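Local coordinates for protein pseudoperoxidase (Leishmania major, PDB 5VIA) that binds heme b, whose iron carries two axial protein ligands, and belongs to the heme peroxidase family, at residues A154-A157 with C158-V161. Sequence-based numbering, arbitrary orientation.
Sequences ALLA and CHSV. With HEM (protoporphyrin IX containing Fe), chain B.
L156 and H159, three residues apart on one turn, lie side by side and point the same way, CD2 of L156 4.1 Å from CE1 of the H159 imidazole. With CG anti to its own carbonyl carbon (chi1 -78°), the H159 ring stands edge-on to the porphyrin and brings NE2 to 2.3 Å from the iron. H159 N donates to L156 O at 2.9 Å from above the carbonyl plane; C158 N makes a longer bond, 3.2 Å, to L155 O, also from above the plane. These i to i+3 bonds belong to a 3-10 turn that follows helix 149-155 and presents the proximal histidine of the peroxidase fold. ND1 is hydrogen-bonded to the carboxylate of E243, much as an aspartate holds the proximal histidine in plant-type peroxidases, which would fix the ring's rotation; C60 is the second axial ligand. On the pyrrole C side of the heme, C158 SG approaches HEM CAC to 3.5 Å and L155 CG the vinyl carbon CBC to 3.6 Å, while L156 CD2 lies 3.9 Å from the meso carbon CHC. Farther from the heme, S160 folds back on the turn with chi1 at 68°: its OG donates to A157 O at 2.6 Å, almost head-on, while S160 N bonds to that same oxygen from above its carbonyl plane.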
loop_
_atom_site.group_PDB
_atom_site.type_symbol
_atom_site.label_atom_id
_atom_site.label_comp_id
_atom_site.label_asym_id
_atom_site.label_seq_id
_atom_site.Cartn_x
_atom_site.Cartn_y
_atom_site.Cartn_z
ATOM N N ALA A 154 -1.875 -11.370 -1.691
ATOM C CA ALA A 154 -0.439 -11.116 -1.759
ATOM C C ALA A 154 -0.106 -9.650 -1.505
ATOM O O ALA A 154 0.951 -9.315 -0.940
ATOM C CB ALA A 154 0.110 -11.562 -3.118
ATOM N N LEU A 155 -1.004 -8.766 -1.928
ATOM C CA LEU A 155 -0.749 -7.334 -1.844
ATOM C C LEU A 155 -0.776 -6.866 -0.400
ATOM O O LEU A 155 -0.126 -5.881 -0.045
ATOM C CB LEU A 155 -1.808 -6.596 -2.662
ATOM C CG LEU A 155 -1.518 -5.267 -3.352
ATOM C CD1 LEU A 155 -0.090 -5.157 -3.950
ATOM C CD2 LEU A 155 -2.579 -5.097 -4.437
ATOM N N LEU A 156 -1.529 -7.570 0.441
ATOM C CA LEU A 156 -1.695 -7.117 1.829
ATOM C C LEU A 156 -0.444 -7.282 2.692
ATOM O O LEU A 156 -0.374 -6.728 3.798
ATOM C CB LEU A 156 -2.943 -7.738 2.468
ATOM C CG LEU A 156 -4.259 -7.121 1.962
ATOM C CD1 LEU A 156 -5.445 -7.870 2.493
ATOM C CD2 LEU A 156 -4.373 -5.652 2.367
ATOM N N ALA A 157 0.564 -7.999 2.191
ATOM C CA ALA A 157 1.835 -8.093 2.915
ATOM C C ALA A 157 2.570 -6.763 2.979
ATOM O O ALA A 157 3.590 -6.660 3.678
ATOM C CB ALA A 157 2.726 -9.138 2.311
ATOM N N CYS A 158 2.083 -5.747 2.259
ATOM C CA CYS A 158 2.609 -4.396 2.468
ATOM C C CYS A 158 2.354 -3.947 3.900
ATOM O O CYS A 158 3.008 -3.037 4.385
ATOM C CB CYS A 158 2.003 -3.382 1.502
ATOM S SG CYS A 158 2.541 -3.598 -0.223
ATOM N N HIS A 159 1.393 -4.574 4.572
ATOM C CA HIS A 159 1.141 -4.268 5.991
ATOM C C HIS A 159 2.222 -4.805 6.929
ATOM O O HIS A 159 2.179 -4.577 8.149
ATOM C CB HIS A 159 -0.222 -4.804 6.400
ATOM C CG HIS A 159 -1.359 -3.951 5.938
ATOM N ND1 HIS A 159 -2.678 -4.312 6.103
ATOM C CD2 HIS A 159 -1.372 -2.744 5.325
ATOM C CE1 HIS A 159 -3.456 -3.364 5.620
ATOM N NE2 HIS A 159 -2.689 -2.408 5.138
ATOM N N SER A 160 3.196 -5.515 6.372
ATOM C CA SER A 160 4.309 -5.985 7.184
ATOM C C SER A 160 5.322 -4.858 7.421
ATOM O O SER A 160 6.228 -5.008 8.235
ATOM C CB SER A 160 4.975 -7.185 6.522
ATOM O OG SER A 160 5.607 -6.774 5.335
ATOM N N VAL A 161 5.153 -3.726 6.731
ATOM C CA VAL A 161 6.004 -2.550 6.965
ATOM C C VAL A 161 5.157 -1.329 7.323
ATOM O O VAL A 161 3.924 -1.368 7.228
ATOM C CB VAL A 161 6.866 -2.197 5.729
ATOM C CG1 VAL A 161 7.858 -3.312 5.414
ATOM C CG2 VAL A 161 5.983 -1.907 4.525
HETATM C CHA HEM B . -1.044 1.472 6.362
HETATM C CHB HEM B . -5.527 -0.439 6.421
HETATM C CHC HEM B . -4.822 -1.825 1.821
HETATM C CHD HEM B . -0.115 -0.574 2.043
HETATM C C1A HEM B . -2.327 1.139 6.720
HETATM C C2A HEM B . -2.983 1.598 7.924
HETATM C C3A HEM B . -4.211 1.089 7.949
HETATM C C4A HEM B . -4.388 0.268 6.754
HETATM C CMA HEM B . -5.266 1.312 9.048
HETATM C CAA HEM B . -2.366 2.561 8.962
HETATM C CBA HEM B . -2.454 3.940 8.280
HETATM C CGA HEM B . -1.888 5.058 9.127
HETATM O O1A HEM B . -2.426 5.300 10.236
HETATM O O2A HEM B . -0.920 5.731 8.676
HETATM C C1B HEM B . -5.764 -0.971 5.169
HETATM C C2B HEM B . -6.966 -1.632 4.715
HETATM C C3B HEM B . -6.799 -2.004 3.437
HETATM C C4B HEM B . -5.444 -1.625 3.041
HETATM C CMB HEM B . -8.231 -1.826 5.565
HETATM C CAB HEM B . -7.884 -2.740 2.611
HETATM C CBB HEM B . -7.958 -2.638 1.279
HETATM C C1C HEM B . -3.498 -1.624 1.473
HETATM C C2C HEM B . -2.865 -1.970 0.194
HETATM C C3C HEM B . -1.554 -1.612 0.269
HETATM C C4C HEM B . -1.330 -1.040 1.588
HETATM C CMC HEM B . -3.624 -2.613 -1.001
HETATM C CAC HEM B . -0.388 -1.691 -0.743
HETATM C CBC HEM B . -0.549 -2.046 -2.026
HETATM C C1D HEM B . 0.091 0.080 3.233
HETATM C C2D HEM B . 1.365 0.586 3.698
HETATM C C3D HEM B . 1.077 1.224 5.051
HETATM C C4D HEM B . -0.344 1.036 5.264
HETATM C CMD HEM B . 2.729 0.502 2.979
HETATM C CAD HEM B . 2.092 1.943 5.978
HETATM C CBD HEM B . 2.097 3.401 5.502
HETATM C CGD HEM B . 3.017 4.259 6.338
HETATM O O1D HEM B . 2.969 5.517 6.193
HETATM O O2D HEM B . 3.786 3.681 7.146
HETATM N NA HEM B . -3.211 0.319 6.026
HETATM N NB HEM B . -4.856 -0.992 4.133
HETATM N NC HEM B . -2.523 -1.058 2.300
HETATM N ND HEM B . -0.890 0.349 4.185
HETATM FE FE HEM B . -2.905 -0.291 4.169
#